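PDB 3R72: odorant binding protein ASP5 from Apis mellifera, which probably binds small hydrophobic odorants in an internal pocket and carries them through the fluid of the antenna. Local coordinates for residues A[40-43]-A[44-48]; A[25-28]-A[29-33]; A[80-83]-A[84-88]. One frame throughout, in Å; residues are numbered along the deposited sequence.

Interaction 1 (A[40-43]-A[44-48])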
loop_
_atom_site.group_PDB
_atom_site.type_symbol
_atom_site.label_atom_id
_atom_site.label_comp_id
_atom_site.label_asym_id
_atom_site.label_seq_id
_atom_site.Cartn_x
_atom_site.Cartn_y
_atom_site.Cartn_z
ATOM N N ASP A 40 -11.702 2.131 11.431
ATOM C CA ASP A 40 -10.677 1.902 12.444
ATOM C C ASP A 40 -10.679 0.436 12.863
ATOM O O ASP A 40 -10.978 0.092 14.005
ATOM C CB ASP A 40 -10.919 2.826 13.635
ATOM C CG ASP A 40 -9.815 2.771 14.642
ATOM O OD1 ASP A 40 -10.146 2.687 15.843
ATOM O OD2 ASP A 40 -8.632 2.796 14.237
ATOM N N ASP A 41 -10.326 -0.426 11.919
ATOM C CA ASP A 41 -10.429 -1.875 12.035
ATOM C C ASP A 41 -9.018 -2.427 12.082
ATOM O O ASP A 41 -8.303 -2.398 11.089
ATOM C CB ASP A 41 -11.209 -2.410 10.828
ATOM C CG ASP A 41 -11.425 -3.899 10.857
ATOM O OD1 ASP A 41 -10.511 -4.625 11.271
ATOM O OD2 ASP A 41 -12.502 -4.351 10.428
ATOM N N HIS A 42 -8.588 -2.899 13.250
ATOM C CA HIS A 42 -7.212 -3.307 13.432
ATOM C C HIS A 42 -6.819 -4.462 12.512
ATOM O O HIS A 42 -5.668 -4.552 12.112
ATOM C CB HIS A 42 -6.940 -3.637 14.902
ATOM C CG HIS A 42 -5.486 -3.749 15.230
ATOM N ND1 HIS A 42 -4.852 -4.960 15.360
ATOM C CD2 HIS A 42 -4.547 -2.804 15.467
ATOM C CE1 HIS A 42 -3.578 -4.759 15.656
ATOM N NE2 HIS A 42 -3.369 -3.459 15.736
ATOM N N ASP A 43 -7.764 -5.325 12.157
ATOM C CA ASP A 43 -7.444 -6.413 11.241
ATOM C C ASP A 43 -7.142 -5.902 9.833
ATOM O O ASP A 43 -6.185 -6.345 9.211
ATOM C CB ASP A 43 -8.544 -7.462 11.254
ATOM C CG ASP A 43 -8.678 -8.119 12.608
ATOM O OD1 ASP A 43 -7.643 -8.358 13.265
ATOM O OD2 ASP A 43 -9.821 -8.392 13.023
ATOM N N LEU A 44 -7.931 -4.953 9.346
ATOM C CA LEU A 44 -7.618 -4.319 8.070
ATOM C C LEU A 44 -6.283 -3.593 8.156
ATOM O O LEU A 44 -5.474 -3.644 7.217
ATOM C CB LEU A 44 -8.741 -3.378 7.630
ATOM C CG LEU A 44 -8.519 -2.673 6.300
ATOM C CD1 LEU A 44 -8.296 -3.634 5.146
ATOM C CD2 LEU A 44 -9.689 -1.718 6.033
ATOM N N GLN A 45 -6.030 -2.938 9.287
ATOM C CA GLN A 45 -4.741 -2.285 9.472
ATOM C C GLN A 45 -3.603 -3.293 9.323
ATOM O O GLN A 45 -2.625 -3.062 8.600
ATOM C CB GLN A 45 -4.708 -1.585 10.830
ATOM C CG GLN A 45 -5.701 -0.435 10.912
ATOM C CD GLN A 45 -5.933 0.125 12.289
ATOM O OE1 GLN A 45 -5.478 -0.412 13.294
ATOM N NE2 GLN A 45 -6.658 1.233 12.336
ATOM N N CYS A 46 -3.734 -4.444 9.969
ATOM C CA CYS A 46 -2.683 -5.461 9.881
ATOM C C CYS A 46 -2.558 -6.083 8.496
ATOM O O CYS A 46 -1.458 -6.478 8.118
ATOM C CB CYS A 46 -2.874 -6.518 10.955
ATOM S SG CYS A 46 -2.642 -5.864 12.662
ATOM N N TYR A 47 -3.641 -6.114 7.723
ATOM C CA TYR A 47 -3.551 -6.523 6.322
ATOM C C TYR A 47 -2.588 -5.602 5.565
ATOM O O TYR A 47 -1.765 -6.070 4.774
ATOM C CB TYR A 47 -4.943 -6.571 5.672
ATOM C CG TYR A 47 -4.901 -6.766 4.181
ATOM C CD1 TYR A 47 -4.908 -8.034 3.608
ATOM C CD2 TYR A 47 -4.813 -5.673 3.338
ATOM C CE1 TYR A 47 -4.822 -8.193 2.229
ATOM C CE2 TYR A 47 -4.736 -5.830 1.966
ATOM C CZ TYR A 47 -4.745 -7.092 1.422
ATOM O OH TYR A 47 -4.653 -7.268 0.061
ATOM N N THR A 48 -2.689 -4.294 5.790
ATOM C CA THR A 48 -1.787 -3.385 5.099
ATOM C C THR A 48 -0.337 -3.662 5.440
ATOM O O THR A 48 0.533 -3.573 4.580
ATOM C CB THR A 48 -2.138 -1.887 5.260
ATOM O OG1 THR A 48 -1.910 -1.419 6.594
ATOM C CG2 THR A 48 -3.565 -1.597 4.812
#
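The imidazole of His42 is approached by two side chains of the following turn, Gln45 OE1 and Cys46 SG, both obliquely. Cys46 SG lies 3.8 Å from the centroid of the His42 ring, 36° off the normal, and His42 CE1 is its nearest ring atom at 3.3 Å. Gln45 OE1 stands 3.4 Å from His42 CD2, the amide and imidazole planes turned 74° apart. With CG of His42 anti to its N (chi1 -166°), the ring lies along the helix surface beside Cys46; its NE2 bonds to Asp99 OD1, and the same sulfur forms the disulfide with Cys101. At its other end the Gln45 amide donates from NE2 to Asp40 OD2 (3.2 Å), which it meets on the anti side, well out of the carboxylate plane. Asp41 is the N-cap: its OD1 takes Leu44 N at 3.2 Å from above the carboxylate plane and Asp43 N in a weaker, more bent bond. Asp41 O receives Gln45 N at 3.0 Å, starting the main-chain ladder of helix 42-54. Asp40 just before the helix, the N-cap Asp41 and Asp43 in the first turn put negative charge at the helix's positive end, which would be expected to steady it, while Asp99 probably raises the tendency of His42 to carry a proton next to the disulfide.

Interaction 2 (A[25-28]-A[29-33])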
loop_
_atom_site.group_PDB
_atom_site.type_symbol
_atom_site.label_atom_id
_atom_site.label_comp_id
_atom_site.label_asym_id
_atom_site.label_seq_id
_atom_site.Cartn_x
_atom_site.Cartn_y
_atom_site.Cartn_z
ATOM N N ILE A 25 -9.653 -11.643 7.173
ATOM C CA ILE A 25 -10.639 -10.633 6.829
ATOM C C ILE A 25 -11.160 -10.913 5.441
ATOM O O ILE A 25 -10.688 -11.825 4.761
ATOM C CB ILE A 25 -10.087 -9.192 6.917
ATOM C CG1 ILE A 25 -8.869 -8.998 6.013
ATOM C CG2 ILE A 25 -9.756 -8.861 8.356
ATOM C CD1 ILE A 25 -8.445 -7.548 5.848
ATOM N N THR A 26 -12.133 -10.135 5.012
ATOM C CA THR A 26 -12.772 -10.363 3.738
ATOM C C THR A 26 -12.171 -9.504 2.634
ATOM O O THR A 26 -11.634 -8.411 2.860
ATOM C CB THR A 26 -14.271 -10.047 3.824
ATOM O OG1 THR A 26 -14.411 -8.658 4.110
ATOM C CG2 THR A 26 -14.972 -10.884 4.913
ATOM N N GLU A 27 -12.350 -9.981 1.418
ATOM C CA GLU A 27 -11.975 -9.215 0.263
ATOM C C GLU A 27 -12.755 -7.896 0.191
ATOM O O GLU A 27 -12.207 -6.865 -0.211
ATOM C CB GLU A 27 -12.157 -10.046 -1.001
ATOM C CG GLU A 27 -11.628 -9.352 -2.216
ATOM C CD GLU A 27 -11.171 -10.308 -3.292
ATOM O OE1 GLU A 27 -11.740 -11.420 -3.407
ATOM O OE2 GLU A 27 -10.259 -9.926 -4.039
ATOM N N GLU A 28 -14.019 -7.921 0.603
ATOM C CA GLU A 28 -14.817 -6.712 0.625
ATOM C C GLU A 28 -14.128 -5.616 1.449
ATOM O O GLU A 28 -14.063 -4.456 1.038
ATOM C CB GLU A 28 -16.213 -6.998 1.206
ATOM C CG GLU A 28 -17.060 -5.738 1.297
ATOM C CD GLU A 28 -18.339 -5.884 2.088
ATOM O OE1 GLU A 28 -18.744 -7.002 2.456
ATOM O OE2 GLU A 28 -18.945 -4.819 2.346
ATOM N N LEU A 29 -13.631 -5.970 2.623
ATOM C CA LEU A 29 -13.042 -4.996 3.515
ATOM C C LEU A 29 -11.776 -4.386 2.875
ATOM O O LEU A 29 -11.544 -3.179 2.934
ATOM C CB LEU A 29 -12.763 -5.689 4.851
ATOM C CG LEU A 29 -12.287 -4.784 5.979
ATOM C CD1 LEU A 29 -13.313 -3.710 6.312
ATOM C CD2 LEU A 29 -11.969 -5.623 7.198
ATOM N N VAL A 30 -10.989 -5.214 2.199
ATOM C CA VAL A 30 -9.810 -4.716 1.501
ATOM C C VAL A 30 -10.207 -3.823 0.320
ATOM O O VAL A 30 -9.644 -2.751 0.140
ATOM C CB VAL A 30 -8.920 -5.874 1.036
ATOM C CG1 VAL A 30 -7.786 -5.360 0.168
ATOM C CG2 VAL A 30 -8.402 -6.650 2.248
ATOM N N ASP A 31 -11.179 -4.271 -0.480
ATOM C CA ASP A 31 -11.658 -3.483 -1.615
ATOM C C ASP A 31 -12.263 -2.141 -1.210
ATOM O O ASP A 31 -12.268 -1.187 -1.993
ATOM C CB ASP A 31 -12.722 -4.252 -2.403
ATOM C CG ASP A 31 -12.152 -5.315 -3.289
ATOM O OD1 ASP A 31 -11.012 -5.156 -3.774
ATOM O OD2 ASP A 31 -12.892 -6.293 -3.529
ATOM N N GLY A 32 -12.763 -2.058 0.012
ATOM C CA GLY A 32 -13.339 -0.817 0.492
ATOM C C GLY A 32 -12.359 0.339 0.525
ATOM O O GLY A 32 -12.751 1.492 0.357
ATOM N N MET A 33 -11.076 0.064 0.729
ATOM C CA MET A 33 -10.087 1.142 0.788
ATOM C C MET A 33 -10.059 1.975 -0.501
ATOM O O MET A 33 -9.930 3.203 -0.446
ATOM C CB MET A 33 -8.697 0.598 1.120
ATOM C CG MET A 33 -8.608 -0.001 2.527
ATOM S SD MET A 33 -6.918 -0.400 3.027
ATOM C CE MET A 33 -6.537 -1.782 1.940
HETATM O O HOH W 1 -12.136 -7.942 -5.477
#
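Leu29 N is gripped by Thr26 in two ways: Thr26 OG1 accepts it at 3.2 Å with a fairly straight N-H (154°), whereas the Thr26 carbonyl O takes the same hydrogen only weakly. Thr26 is the N-cap of helix 27-32, and its chi1 of 64° sets OG1 between its N and carbonyl carbon, facing that amide. Thr26 O also accepts Val30 N in a weak bond. Asp31 N meets Glu27 O at 2.8 Å nearly straight, while Gly32 N reaches Glu28 O in a short but bent bond. Two carboxylates of like charge, Glu27 OE2 and Asp31 OD2, approach to 4.5 Å; a water O donates to Asp31 OD2 at 2.7 Å and, weakly, to Glu27 OE2. Arg16 NH1 forms salt bridges with Glu27 OE2 and Asp31 OD1, which probably offsets their repulsion. An asparagine at Asp31 would probably weaken the link to Arg16, leaving that guanidinium with Glu27 as its remaining charged mate here. On the apolar side Ile25 CD1 rests on Val30 CG2 at 3.7 Å. A threonine N-cap flanked by an apolar contact from the residue before the cap to Val30 is the hydrophobic staple, opening a short helix of the PBP/GOBP fold.

Interaction 3 (A[80-83]-A[84-88])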
loop_
_atom_site.group_PDB
_atom_site.type_symbol
_atom_site.label_atom_id
_atom_site.label_comp_id
_atom_site.label_asym_id
_atom_site.label_seq_id
_atom_site.Cartn_x
_atom_site.Cartn_y
_atom_site.Cartn_z
ATOM N N GLU A 80 2.819 7.967 -14.901
ATOM C CA GLU A 80 2.401 8.171 -13.514
ATOM C C GLU A 80 3.539 8.202 -12.487
ATOM O O GLU A 80 3.303 8.524 -11.321
ATOM C CB GLU A 80 1.377 7.106 -13.130
ATOM C CG GLU A 80 0.013 7.366 -13.767
ATOM C CD GLU A 80 -0.978 6.248 -13.526
ATOM O OE1 GLU A 80 -0.808 5.499 -12.535
ATOM O OE2 GLU A 80 -1.924 6.119 -14.342
ATOM N N VAL A 81 4.763 7.895 -12.906
ATOM C CA VAL A 81 5.884 7.709 -11.967
ATOM C C VAL A 81 6.258 8.987 -11.202
ATOM O O VAL A 81 6.456 8.954 -9.986
ATOM C CB VAL A 81 7.120 7.119 -12.700
ATOM C CG1 VAL A 81 8.392 7.206 -11.867
ATOM C CG2 VAL A 81 6.827 5.675 -13.091
ATOM N N VAL A 82 6.354 10.120 -11.894
ATOM C CA VAL A 82 6.720 11.363 -11.223
ATOM C C VAL A 82 5.641 11.763 -10.225
ATOM O O VAL A 82 5.941 12.143 -9.085
ATOM C CB VAL A 82 7.051 12.485 -12.218
ATOM C CG1 VAL A 82 7.185 13.826 -11.498
ATOM C CG2 VAL A 82 8.326 12.124 -12.942
ATOM N N ILE A 83 4.387 11.667 -10.630
ATOM C CA ILE A 83 3.270 11.941 -9.744
ATOM C C ILE A 83 3.345 11.017 -8.518
ATOM O O ILE A 83 3.136 11.464 -7.388
ATOM C CB ILE A 83 1.899 11.782 -10.470
ATOM C CG1 ILE A 83 1.709 12.852 -11.555
ATOM C CG2 ILE A 83 0.746 11.798 -9.478
ATOM C CD1 ILE A 83 2.378 14.186 -11.289
ATOM N N GLY A 84 3.660 9.744 -8.728
ATOM C CA GLY A 84 3.820 8.831 -7.605
ATOM C C GLY A 84 4.960 9.224 -6.675
ATOM O O GLY A 84 4.829 9.143 -5.449
ATOM N N LYS A 85 6.092 9.637 -7.243
ATOM C CA LYS A 85 7.210 10.113 -6.425
ATOM C C LYS A 85 6.802 11.320 -5.588
ATOM O O LYS A 85 7.240 11.465 -4.454
ATOM C CB LYS A 85 8.436 10.441 -7.280
ATOM C CG LYS A 85 9.154 9.233 -7.814
ATOM C CD LYS A 85 10.351 9.596 -8.679
ATOM C CE LYS A 85 11.125 8.340 -9.053
ATOM N NZ LYS A 85 12.219 8.592 -10.026
ATOM N N GLU A 86 5.974 12.205 -6.145
ATOM C CA GLU A 86 5.502 13.372 -5.414
ATOM C C GLU A 86 4.573 12.984 -4.275
ATOM O O GLU A 86 4.600 13.624 -3.225
ATOM C CB GLU A 86 4.850 14.368 -6.367
ATOM C CG GLU A 86 5.853 14.996 -7.302
ATOM C CD GLU A 86 5.234 15.995 -8.235
ATOM O OE1 GLU A 86 5.569 17.163 -8.104
ATOM O OE2 GLU A 86 4.449 15.624 -9.125
ATOM N N ILE A 87 3.785 11.931 -4.453
ATOM C CA ILE A 87 2.952 11.438 -3.356
ATOM C C ILE A 87 3.814 10.875 -2.230
ATOM O O ILE A 87 3.603 11.195 -1.059
ATOM C CB ILE A 87 1.931 10.394 -3.843
ATOM C CG1 ILE A 87 0.905 11.037 -4.781
ATOM C CG2 ILE A 87 1.229 9.733 -2.646
ATOM C CD1 ILE A 87 -0.047 10.043 -5.443
ATOM N N VAL A 88 4.809 10.068 -2.572
ATOM C CA VAL A 88 5.735 9.548 -1.561
ATOM C C VAL A 88 6.465 10.692 -0.861
ATOM O O VAL A 88 6.638 10.689 0.366
ATOM C CB VAL A 88 6.745 8.563 -2.175
ATOM C CG1 VAL A 88 7.748 8.104 -1.117
ATOM C CG2 VAL A 88 5.991 7.357 -2.772
#
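Ile83 CD1 and Glu86 OE2 meet at 3.3 Å, the two side chains crossing at a slant so that a methyl group lies against a carboxylate oxygen. Chi2 of Ile83 is -31°, away from a staggered value, and this brings CD1 against the Glu86 carboxylate. Val82 CG1 also comes within 4.0 Å of Glu86 OE2. On the neighbouring strip of the helix, Val81 and Lys85 run side by side and point the same way, Val81 CG1 touching Lys85 CE at 4.1 Å. The lysine chain is extended to its amine, which forms a salt bridge with Glu73, so its methylenes pass the valine on the way. Behind these side chains stands the main-chain ladder that fixes their spacing: Gly84 N donates to Glu80 O at 2.9 Å, in the carbonyl plane, followed by Lys85 N to Val81 O (2.9 Å), Glu86 N to Val82 O and Ile87 N to Ile83 O. Further out, Val81 meets Leu72 and Lys85 meets Val69, both on helix 65-75, while Ile87 reaches His111 of helix 100-114; Leu72 and His111 line a bound n-butyl-benzenesulfonamide pocket. Val88 packs against both neighbours, seating helix 81-91 between them with Val82, Ile83 and Glu86 on its exposed side.

From the N terminus, the chain meets interaction 2 first, at the start of helix 27-32, then interaction 1 at the start of helix 42-54, and last interaction 3 in the opening turns of helix 81-91. Each joins adjoining residues and closes just a helical turn, so the three follow in series with no nesting or crossing. Interactions 1 and 2 touch: Tyr47 CB packs on Ile25 CD1 at 3.6 Å and Asp43 CB on Ile25 CG2 at 3.4 Å, tying two consecutive helices together. Interaction 3 lies across the chain's centre, about 25 Å from either of the others between centres, and its side chains pack helix 81-91 against helices 65-75 and 100-114.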